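Local coordinates for protein vanadium-dependent bromoperoxidase (Corallina officinalis, PDB 1QHB) that uses a bound vanadate ion and hydrogen peroxide to oxidise bromide and so halogenate organic substrates, working as a homododecamer that also binds calcium, at residues I171-F176 with R321-L326; V282-P287 with G316-R321; A327-F332 with D539-G544. All blocks are in the same frame, centred on the assembly; numbering follows the deposited sequence.

Contact 1 of 3, residues I171-F176 with R321-L326; sequences IEFSEF and RTIRDL
A single backbone bridge, Glu172 with Thr322, ties the loop 171-176 to the capped N-terminus of helix 323-332. Two hydrogen bonds define it: Phe173 N gives to Arg321 O at 2.9 Å, and Ile323 N gives to Ile171 O at 3.2 Å. Between them, Glu172 CA lies 3.1 Å from Arg321 O in a CA-H...O contact. A water accepts from Ser174 N and donates to the same oxygen, so Arg321 O takes two hydrogen bonds. Thr322 and Asp325 form a capping box: Asp325 N gives a weak bond to Thr322 OG1 and Thr322 N a weak one back to Asp325 OD2, an oxygen that also takes Arg321 N on its anti lone pair.

The side chains of Glu172 and Arg321 run alongside each other. Glu172 OE1 is 3.6 Å from Arg321 NH2, a long salt bridge with the planes 70° apart and the oxygen well out of the guanidinium plane, so the attraction is between charges, with no N-H aimed at the oxygen; the firmer polar partner of Arg321 is Glu516 O. Replacing Glu172 by an alanine would probably leave the Arg321 charge without this carboxylate and bare the flank of its chain.

With CG anti to its carbonyl carbon (chi1 -73°), Phe173 carries its ring to the first turn of the helix: CZ is 3.9 Å from Ile323 CG1 and 4.2 Å from Leu326 CD2. Tyr236 stacks on this ring, Met547 of helix 530-548 touches Phe173, Ile323 and Leu326, and strand 510-512 borders Ser174 and Arg321.

Contact 2 of 3, residues V282-P287 with G316-R321; sequences VRIATP and GARLIR
Backbone pairing joins Val282 to Arg318 as an antiparallel hydrogen-bonded pair. Val282 N gives to Arg318 O at 2.8 Å, and Arg318 N returns a bond to Val282 O at 3.1 Å. Ala317 CA adds a CA-H...O contact to Val282 O.

Side-chain and water bonds converge on Gly316 O. Arg283, bent at chi2 (-50°), brings NH1 to that oxygen at 3.1 Å; the oxygen lies near the guanidinium plane, whereas NH1 sits well above the carbonyl plane. A water accepts from Ile284 N and donates to Gly316 O at 2.6 Å. NH2 of Arg283 forms a salt bridge to Asp265 of the second subunit, so this side chain spans the subunit interface.

The pairing joins strands 276-285 and 313-318, the middle and an outer strand of a three-stranded antiparallel sheet whose other outer strand is 270-273. Gly316, where the chain turns a corner, has backbone angles that would jam a CB against the preceding carbonyl oxygen.

Apolar contacts flank the pair. Ile284 crosses Arg318 at about a right angle, CG1 being 3.8 Å from Arg318 CG, and Ile284 CG2 lies over the centre of one face of the Arg318 guanidinium, 4.0 Å from Arg318 CZ. Arg321 CD lies toward the rim of the opposite face, while NE of Arg318 makes a salt bridge with Asp325. Val282 CG1 touches Ile320 CG1 at 4.0 Å.

Contact 3 of 3, residues A327-F332 with D539-G544; sequences ATWVHF and DNVAIG
Val330 makes most of the contact from its helix, one methyl against each of two residues a turn apart on the facing helix. Its CG1, anti to the carbonyl carbon (chi1 -56°), reaches Val541 O at 3.4 Å and Val541 CG1 at 3.9 Å. The other branch, CG2, lies 3.7 Å from Gly544 O. Ala327 approaches through its backbone, with CA 4.0 Å from Gly544 O. Val541 CG2 meets Trp329 CZ3 at 4.4 Å, the methyl lying obliquely to the indole. These contacts are apolar or bring carbon against a carbonyl oxygen, and every residue that takes part is buried.

In the mainly helical haloperoxidase fold, helix 323-332 here crosses helix 530-548, which carries Arg545 of the vanadate site, almost perpendicularly, the short segments giving a signed angle of -89° and an axis separation of 8.8 Å. Gly544 permits that approach: a CB there would point at the other helix and come within 3.1 Å of Val330 CG1, a tight fit. Ala327 and Gly544 have the closest CA atoms across the pair, at 5.0 Å.

Further out, Val541 also packs on Ala338 and Tyr339 of helix 337-349 and on His485 of helix 484-499, assigned by similarity as an active-site and vanadate-binding residue. The backbone oxygen of Val330 accepts a weak hydrogen bond from NH1 of Arg545, likewise a vanadate-binding residue by similarity. Asn540 is anchored at both ends of its amide, to Ser238 N and Tyr236 O, while Trp329 also packs on Ile276 of the second subunit.

Helix 323-332 is the common element: contact 1 holds its start, contact 3 its later turns, and contact 2 the strand leading into it. Contacts 1 and 2 share Arg321, lie about 10 Å apart between centres, and touch where Phe173 CE2 comes 4.0 Å from Ile320 CG2. Leu326 CD2 reaches Asn540 O at 3.4 Å, linking contact 1 to contact 3, and Ile320 CD1 meets Trp329 CD1 at 3.6 Å, linking contact 2 to it. Contact 3 lies nearest the vanadate site: the side chain of Val541 is about 4 Å from that of His485, against about 9 Å for Leu326 and 12 Å for Val282. Contacts 2 and 3 both touch the second subunit.

Contact 1 of 3, residues I171-F176 with R321-L326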
loop_
_atom_site.group_PDB
_atom_site.type_symbol
_atom_site.label_atom_id
_atom_site.label_comp_id
_atom_site.label_asym_id
_atom_site.label_seq_id
_atom_site.Cartn_x
_atom_site.Cartn_y
_atom_site.Cartn_z
ATOM N N ILE A 171 -52.736 1.122 -42.981
ATOM C CA ILE A 171 -52.146 0.788 -44.260
ATOM C C ILE A 171 -51.273 -0.450 -44.088
ATOM O O ILE A 171 -50.518 -0.563 -43.108
ATOM C CB ILE A 171 -51.297 1.977 -44.737
ATOM C CG1 ILE A 171 -52.264 3.091 -45.180
ATOM C CG2 ILE A 171 -50.398 1.605 -45.899
ATOM C CD1 ILE A 171 -51.604 4.354 -45.673
ATOM N N GLU A 172 -51.316 -1.370 -45.058
ATOM C CA GLU A 172 -50.526 -2.558 -45.039
ATOM C C GLU A 172 -49.123 -2.359 -45.576
ATOM O O GLU A 172 -48.952 -1.807 -46.657
ATOM C CB GLU A 172 -51.167 -3.698 -45.886
ATOM C CG GLU A 172 -52.549 -4.012 -45.347
ATOM C CD GLU A 172 -53.235 -5.176 -46.024
ATOM O OE1 GLU A 172 -52.624 -5.963 -46.767
ATOM O OE2 GLU A 172 -54.435 -5.358 -45.760
ATOM N N PHE A 173 -48.126 -2.889 -44.870
ATOM C CA PHE A 173 -46.754 -2.782 -45.360
ATOM C C PHE A 173 -46.597 -3.278 -46.795
ATOM O O PHE A 173 -45.953 -2.649 -47.636
ATOM C CB PHE A 173 -45.833 -3.627 -44.472
ATOM C CG PHE A 173 -45.622 -2.992 -43.124
ATOM C CD1 PHE A 173 -44.896 -1.818 -43.041
ATOM C CD2 PHE A 173 -46.144 -3.555 -41.982
ATOM C CE1 PHE A 173 -44.696 -1.204 -41.814
ATOM C CE2 PHE A 173 -45.899 -2.956 -40.749
ATOM C CZ PHE A 173 -45.205 -1.790 -40.671
ATOM N N SER A 174 -47.213 -4.405 -47.154
ATOM C CA SER A 174 -47.100 -4.930 -48.497
ATOM C C SER A 174 -47.817 -4.099 -49.544
ATOM O O SER A 174 -47.745 -4.466 -50.719
ATOM C CB SER A 174 -47.668 -6.366 -48.525
ATOM O OG SER A 174 -46.796 -7.252 -47.853
ATOM N N GLU A 175 -48.543 -3.068 -49.215
ATOM C CA GLU A 175 -49.298 -2.254 -50.141
ATOM C C GLU A 175 -48.882 -0.803 -50.168
ATOM O O GLU A 175 -49.668 0.053 -50.572
ATOM C CB GLU A 175 -50.793 -2.331 -49.750
ATOM C CG GLU A 175 -51.309 -3.743 -50.015
ATOM C CD GLU A 175 -52.804 -3.911 -49.779
ATOM O OE1 GLU A 175 -53.385 -3.133 -49.006
ATOM O OE2 GLU A 175 -53.381 -4.862 -50.361
ATOM N N PHE A 176 -47.659 -0.501 -49.746
ATOM C CA PHE A 176 -47.146 0.859 -49.760
ATOM C C PHE A 176 -47.089 1.401 -51.187
ATOM O O PHE A 176 -47.197 2.599 -51.427
ATOM C CB PHE A 176 -45.724 0.874 -49.186
ATOM C CG PHE A 176 -45.602 1.150 -47.727
ATOM C CD1 PHE A 176 -46.602 0.832 -46.833
ATOM C CD2 PHE A 176 -44.424 1.707 -47.233
ATOM C CE1 PHE A 176 -46.495 1.094 -45.476
ATOM C CE2 PHE A 176 -44.300 1.975 -45.893
ATOM C CZ PHE A 176 -45.317 1.660 -45.017
ATOM N N ARG A 321 -49.280 -7.216 -40.458
ATOM C CA ARG A 321 -49.806 -6.710 -41.723
ATOM C C ARG A 321 -49.823 -5.215 -41.893
ATOM O O ARG A 321 -49.485 -4.638 -42.934
ATOM C CB ARG A 321 -51.293 -7.201 -41.663
ATOM C CG ARG A 321 -51.835 -7.628 -42.980
ATOM C CD ARG A 321 -53.175 -8.395 -42.910
ATOM N NE ARG A 321 -53.560 -8.551 -44.319
ATOM C CZ ARG A 321 -53.010 -9.493 -45.103
ATOM N NH1 ARG A 321 -52.154 -10.460 -44.727
ATOM N NH2 ARG A 321 -53.426 -9.454 -46.378
ATOM N N THR A 322 -50.326 -4.526 -40.853
ATOM C CA THR A 322 -50.443 -3.088 -40.927
ATOM C C THR A 322 -49.448 -2.419 -39.976
ATOM O O THR A 322 -48.913 -3.054 -39.069
ATOM C CB THR A 322 -51.848 -2.597 -40.543
ATOM O OG1 THR A 322 -52.189 -3.142 -39.251
ATOM C CG2 THR A 322 -52.937 -3.163 -41.470
ATOM N N ILE A 323 -49.253 -1.124 -40.183
ATOM C CA ILE A 323 -48.465 -0.310 -39.253
ATOM C C ILE A 323 -48.995 -0.483 -37.837
ATOM O O ILE A 323 -48.205 -0.680 -36.913
ATOM C CB ILE A 323 -48.523 1.150 -39.720
ATOM C CG1 ILE A 323 -47.623 1.240 -40.971
ATOM C CG2 ILE A 323 -48.070 2.127 -38.649
ATOM C CD1 ILE A 323 -47.611 2.604 -41.584
ATOM N N ARG A 324 -50.311 -0.594 -37.657
ATOM C CA ARG A 324 -50.916 -0.739 -36.336
ATOM C C ARG A 324 -50.446 -2.029 -35.710
ATOM O O ARG A 324 -50.170 -2.060 -34.484
ATOM C CB ARG A 324 -52.450 -0.677 -36.414
ATOM C CG ARG A 324 -53.137 -0.565 -35.046
ATOM C CD ARG A 324 -54.662 -0.413 -35.136
ATOM N NE ARG A 324 -55.075 0.822 -35.864
ATOM C CZ ARG A 324 -55.069 2.033 -35.327
ATOM N NH1 ARG A 324 -54.682 2.218 -34.061
ATOM N NH2 ARG A 324 -55.443 3.098 -36.030
ATOM N N ASP A 325 -50.382 -3.131 -36.458
ATOM C CA ASP A 325 -49.930 -4.379 -35.853
ATOM C C ASP A 325 -48.498 -4.258 -35.316
ATOM O O ASP A 325 -48.176 -5.004 -34.383
ATOM C CB ASP A 325 -50.014 -5.525 -36.841
ATOM C CG ASP A 325 -51.430 -5.849 -37.330
ATOM O OD1 ASP A 325 -52.404 -5.505 -36.671
ATOM O OD2 ASP A 325 -51.538 -6.490 -38.412
ATOM N N LEU A 326 -47.592 -3.532 -35.959
ATOM C CA LEU A 326 -46.236 -3.390 -35.444
ATOM C C LEU A 326 -46.335 -2.579 -34.172
ATOM O O LEU A 326 -45.725 -2.946 -33.173
ATOM C CB LEU A 326 -45.285 -2.765 -36.486
ATOM C CG LEU A 326 -43.819 -2.734 -36.087
ATOM C CD1 LEU A 326 -43.321 -4.135 -35.710
ATOM C CD2 LEU A 326 -42.937 -2.084 -37.149
HETATM O O HOH W 1 -48.397 -6.282 -45.007
#

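Contact 2 of 3, residues V282-P287 with G316-R321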
loop_
_atom_site.group_PDB
_atom_site.type_symbol
_atom_site.label_atom_id
_atom_site.label_comp_id
_atom_site.label_asym_id
_atom_site.label_seq_id
_atom_site.Cartn_x
_atom_site.Cartn_y
_atom_site.Cartn_z
ATOM N N VAL A 282 -49.457 -11.942 -34.376
ATOM C CA VAL A 282 -49.743 -10.998 -33.318
ATOM C C VAL A 282 -51.227 -10.743 -33.133
ATOM O O VAL A 282 -52.057 -10.868 -34.043
ATOM C CB VAL A 282 -49.053 -9.643 -33.709
ATOM C CG1 VAL A 282 -49.709 -9.083 -34.983
ATOM C CG2 VAL A 282 -49.122 -8.616 -32.587
ATOM N N ARG A 283 -51.629 -10.353 -31.912
ATOM C CA ARG A 283 -53.000 -10.003 -31.599
ATOM C C ARG A 283 -53.403 -8.812 -32.447
ATOM O O ARG A 283 -52.557 -7.996 -32.832
ATOM C CB ARG A 283 -53.197 -9.758 -30.101
ATOM C CG ARG A 283 -52.999 -11.012 -29.276
ATOM C CD ARG A 283 -53.742 -12.230 -29.740
ATOM N NE ARG A 283 -53.716 -13.316 -28.780
ATOM C CZ ARG A 283 -54.215 -14.524 -29.037
ATOM N NH1 ARG A 283 -54.775 -14.825 -30.198
ATOM N NH2 ARG A 283 -54.196 -15.481 -28.109
ATOM N N ILE A 284 -54.712 -8.740 -32.784
ATOM C CA ILE A 284 -55.158 -7.705 -33.698
ATOM C C ILE A 284 -55.940 -6.597 -33.039
ATOM O O ILE A 284 -57.143 -6.853 -32.731
ATOM C CB ILE A 284 -56.085 -8.349 -34.783
ATOM C CG1 ILE A 284 -55.339 -9.456 -35.512
ATOM C CG2 ILE A 284 -56.578 -7.301 -35.780
ATOM C CD1 ILE A 284 -56.291 -10.571 -35.976
ATOM N N ALA A 285 -55.313 -5.436 -32.894
ATOM C CA ALA A 285 -56.046 -4.316 -32.301
ATOM C C ALA A 285 -57.074 -3.802 -33.319
ATOM O O ALA A 285 -56.779 -3.717 -34.516
ATOM C CB ALA A 285 -55.098 -3.155 -31.950
ATOM N N THR A 286 -58.261 -3.424 -32.834
ATOM C CA THR A 286 -59.285 -2.869 -33.691
ATOM C C THR A 286 -58.701 -1.870 -34.663
ATOM O O THR A 286 -58.202 -0.810 -34.300
ATOM C CB THR A 286 -60.366 -2.159 -32.850
ATOM O OG1 THR A 286 -60.882 -3.140 -31.929
ATOM C CG2 THR A 286 -61.533 -1.652 -33.718
ATOM N N PRO A 287 -58.862 -2.135 -35.965
ATOM C CA PRO A 287 -58.401 -1.228 -37.017
ATOM C C PRO A 287 -59.161 0.072 -36.947
ATOM O O PRO A 287 -60.346 0.045 -36.671
ATOM C CB PRO A 287 -58.746 -1.972 -38.307
ATOM C CG PRO A 287 -58.812 -3.406 -37.875
ATOM C CD PRO A 287 -59.437 -3.375 -36.504
ATOM N N GLY A 316 -58.582 -13.966 -32.756
ATOM C CA GLY A 316 -57.519 -14.556 -33.546
ATOM C C GLY A 316 -56.198 -13.781 -33.467
ATOM O O GLY A 316 -55.855 -13.093 -32.513
ATOM N N ALA A 317 -55.416 -13.971 -34.524
ATOM C CA ALA A 317 -54.086 -13.399 -34.639
ATOM C C ALA A 317 -53.639 -13.414 -36.106
ATOM O O ALA A 317 -54.016 -14.334 -36.794
ATOM C CB ALA A 317 -53.172 -14.337 -33.819
ATOM N N ARG A 318 -52.708 -12.550 -36.510
ATOM C CA ARG A 318 -52.248 -12.667 -37.895
ATOM C C ARG A 318 -50.786 -12.241 -37.981
ATOM O O ARG A 318 -50.252 -11.585 -37.052
ATOM C CB ARG A 318 -53.203 -11.822 -38.733
ATOM C CG ARG A 318 -53.037 -10.327 -38.426
ATOM C CD ARG A 318 -54.084 -9.511 -39.192
ATOM N NE ARG A 318 -53.915 -8.094 -39.009
ATOM C CZ ARG A 318 -54.765 -7.156 -39.372
ATOM N NH1 ARG A 318 -55.888 -7.539 -39.985
ATOM N NH2 ARG A 318 -54.469 -5.874 -39.187
ATOM N N LEU A 319 -50.129 -12.654 -39.060
ATOM C CA LEU A 319 -48.749 -12.198 -39.301
ATOM C C LEU A 319 -48.804 -10.689 -39.359
ATOM O O LEU A 319 -49.814 -10.191 -39.887
ATOM C CB LEU A 319 -48.212 -12.787 -40.620
ATOM C CG LEU A 319 -48.019 -14.308 -40.544
ATOM C CD1 LEU A 319 -47.746 -14.856 -41.947
ATOM C CD2 LEU A 319 -46.920 -14.724 -39.568
ATOM N N ILE A 320 -47.810 -9.962 -38.896
ATOM C CA ILE A 320 -47.856 -8.510 -38.971
ATOM C C ILE A 320 -48.248 -8.053 -40.367
ATOM O O ILE A 320 -47.556 -8.229 -41.370
ATOM C CB ILE A 320 -46.547 -7.845 -38.490
ATOM C CG1 ILE A 320 -46.395 -8.138 -36.968
ATOM C CG2 ILE A 320 -46.571 -6.354 -38.740
ATOM C CD1 ILE A 320 -44.926 -7.887 -36.547
ATOM N N ARG A 321 -49.280 -7.216 -40.458
ATOM C CA ARG A 321 -49.806 -6.710 -41.723
ATOM C C ARG A 321 -49.823 -5.215 -41.893
ATOM O O ARG A 321 -49.485 -4.638 -42.934
ATOM C CB ARG A 321 -51.293 -7.201 -41.663
ATOM C CG ARG A 321 -51.835 -7.628 -42.980
ATOM C CD ARG A 321 -53.175 -8.395 -42.910
ATOM N NE ARG A 321 -53.560 -8.551 -44.319
ATOM C CZ ARG A 321 -53.010 -9.493 -45.103
ATOM N NH1 ARG A 321 -52.154 -10.460 -44.727
ATOM N NH2 ARG A 321 -53.426 -9.454 -46.378
HETATM O O HOH W 2 -56.448 -10.738 -31.456
#

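Contact 3 of 3, residues A327-F332 with D539-G544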
loop_
_atom_site.group_PDB
_atom_site.type_symbol
_atom_site.label_atom_id
_atom_site.label_comp_id
_atom_site.label_asym_id
_atom_site.label_seq_id
_atom_site.Cartn_x
_atom_site.Cartn_y
_atom_site.Cartn_z
ATOM N N ALA A 327 -47.174 -1.539 -34.086
ATOM C CA ALA A 327 -47.411 -0.830 -32.819
ATOM C C ALA A 327 -47.918 -1.783 -31.763
ATOM O O ALA A 327 -47.439 -1.845 -30.593
ATOM C CB ALA A 327 -48.434 0.285 -33.048
ATOM N N THR A 328 -48.885 -2.631 -32.068
ATOM C CA THR A 328 -49.389 -3.589 -31.075
ATOM C C THR A 328 -48.266 -4.524 -30.609
ATOM O O THR A 328 -48.201 -4.957 -29.442
ATOM C CB THR A 328 -50.527 -4.486 -31.632
ATOM O OG1 THR A 328 -51.569 -3.588 -32.057
ATOM C CG2 THR A 328 -51.098 -5.482 -30.620
ATOM N N TRP A 329 -47.425 -4.989 -31.525
ATOM C CA TRP A 329 -46.311 -5.869 -31.173
ATOM C C TRP A 329 -45.420 -5.224 -30.090
ATOM O O TRP A 329 -45.087 -5.887 -29.081
ATOM C CB TRP A 329 -45.496 -6.135 -32.458
ATOM C CG TRP A 329 -44.704 -7.415 -32.412
ATOM C CD1 TRP A 329 -45.043 -8.602 -32.986
ATOM C CD2 TRP A 329 -43.457 -7.646 -31.739
ATOM N NE1 TRP A 329 -44.086 -9.564 -32.712
ATOM C CE2 TRP A 329 -43.106 -8.994 -31.948
ATOM C CE3 TRP A 329 -42.641 -6.838 -30.944
ATOM C CZ2 TRP A 329 -41.949 -9.576 -31.443
ATOM C CZ3 TRP A 329 -41.479 -7.392 -30.422
ATOM C CH2 TRP A 329 -41.134 -8.750 -30.678
ATOM N N VAL A 330 -45.094 -3.941 -30.241
ATOM C CA VAL A 330 -44.203 -3.270 -29.293
ATOM C C VAL A 330 -44.934 -2.650 -28.101
ATOM O O VAL A 330 -44.329 -1.990 -27.244
ATOM C CB VAL A 330 -43.305 -2.199 -29.990
ATOM C CG1 VAL A 330 -42.467 -2.751 -31.134
ATOM C CG2 VAL A 330 -44.185 -1.064 -30.482
ATOM N N HIS A 331 -46.247 -2.934 -27.922
ATOM C CA HIS A 331 -46.946 -2.421 -26.786
ATOM C C HIS A 331 -46.583 -3.316 -25.582
ATOM O O HIS A 331 -46.549 -2.870 -24.442
ATOM C CB HIS A 331 -48.473 -2.464 -26.977
ATOM C CG HIS A 331 -49.227 -1.663 -25.941
ATOM N ND1 HIS A 331 -50.587 -1.417 -26.005
ATOM C CD2 HIS A 331 -48.792 -0.938 -24.877
ATOM C CE1 HIS A 331 -50.957 -0.643 -24.988
ATOM N NE2 HIS A 331 -49.888 -0.344 -24.292
ATOM N N PHE A 332 -46.507 -4.643 -25.845
ATOM C CA PHE A 332 -46.365 -5.572 -24.730
ATOM C C PHE A 332 -45.187 -6.505 -24.792
ATOM O O PHE A 332 -45.056 -7.433 -23.969
ATOM C CB PHE A 332 -47.637 -6.445 -24.715
ATOM C CG PHE A 332 -48.916 -5.676 -24.487
ATOM C CD1 PHE A 332 -49.084 -4.928 -23.314
ATOM C CD2 PHE A 332 -49.909 -5.681 -25.433
ATOM C CE1 PHE A 332 -50.265 -4.231 -23.095
ATOM C CE2 PHE A 332 -51.085 -4.954 -25.267
ATOM C CZ PHE A 332 -51.264 -4.236 -24.082
ATOM N N ASP A 539 -34.350 -1.838 -35.960
ATOM C CA ASP A 539 -35.089 -0.672 -36.453
ATOM C C ASP A 539 -36.595 -0.908 -36.423
ATOM O O ASP A 539 -37.314 0.056 -36.157
ATOM C CB ASP A 539 -34.598 -0.276 -37.840
ATOM C CG ASP A 539 -33.576 0.825 -37.902
ATOM O OD1 ASP A 539 -33.499 1.679 -36.963
ATOM O OD2 ASP A 539 -32.814 0.897 -38.907
ATOM N N ASN A 540 -37.113 -2.078 -36.734
ATOM C CA ASN A 540 -38.557 -2.333 -36.734
ATOM C C ASN A 540 -39.168 -2.178 -35.347
ATOM O O ASN A 540 -40.219 -1.587 -35.087
ATOM C CB ASN A 540 -38.790 -3.776 -37.176
ATOM C CG ASN A 540 -38.628 -4.129 -38.640
ATOM O OD1 ASN A 540 -38.597 -5.324 -38.922
ATOM N ND2 ASN A 540 -38.545 -3.195 -39.578
ATOM N N VAL A 541 -38.478 -2.740 -34.323
ATOM C CA VAL A 541 -39.005 -2.606 -32.966
ATOM C C VAL A 541 -38.931 -1.165 -32.496
ATOM O O VAL A 541 -39.892 -0.664 -31.909
ATOM C CB VAL A 541 -38.247 -3.542 -32.025
ATOM C CG1 VAL A 541 -38.621 -3.301 -30.567
ATOM C CG2 VAL A 541 -38.474 -4.985 -32.485
ATOM N N ALA A 542 -37.886 -0.423 -32.740
ATOM C CA ALA A 542 -37.694 0.953 -32.321
ATOM C C ALA A 542 -38.672 1.865 -33.045
ATOM O O ALA A 542 -39.335 2.666 -32.366
ATOM C CB ALA A 542 -36.248 1.373 -32.714
ATOM N N ILE A 543 -38.751 1.700 -34.387
ATOM C CA ILE A 543 -39.674 2.549 -35.152
ATOM C C ILE A 543 -41.126 2.158 -34.855
ATOM O O ILE A 543 -42.033 2.992 -34.836
ATOM C CB ILE A 543 -39.459 2.506 -36.667
ATOM C CG1 ILE A 543 -38.067 2.895 -37.114
ATOM C CG2 ILE A 543 -40.536 3.349 -37.365
ATOM C CD1 ILE A 543 -37.553 4.273 -36.784
ATOM N N GLY A 544 -41.380 0.902 -34.488
ATOM C CA GLY A 544 -42.732 0.563 -34.033
ATOM C C GLY A 544 -43.185 1.504 -32.908
ATOM O O GLY A 544 -44.383 1.762 -32.806
#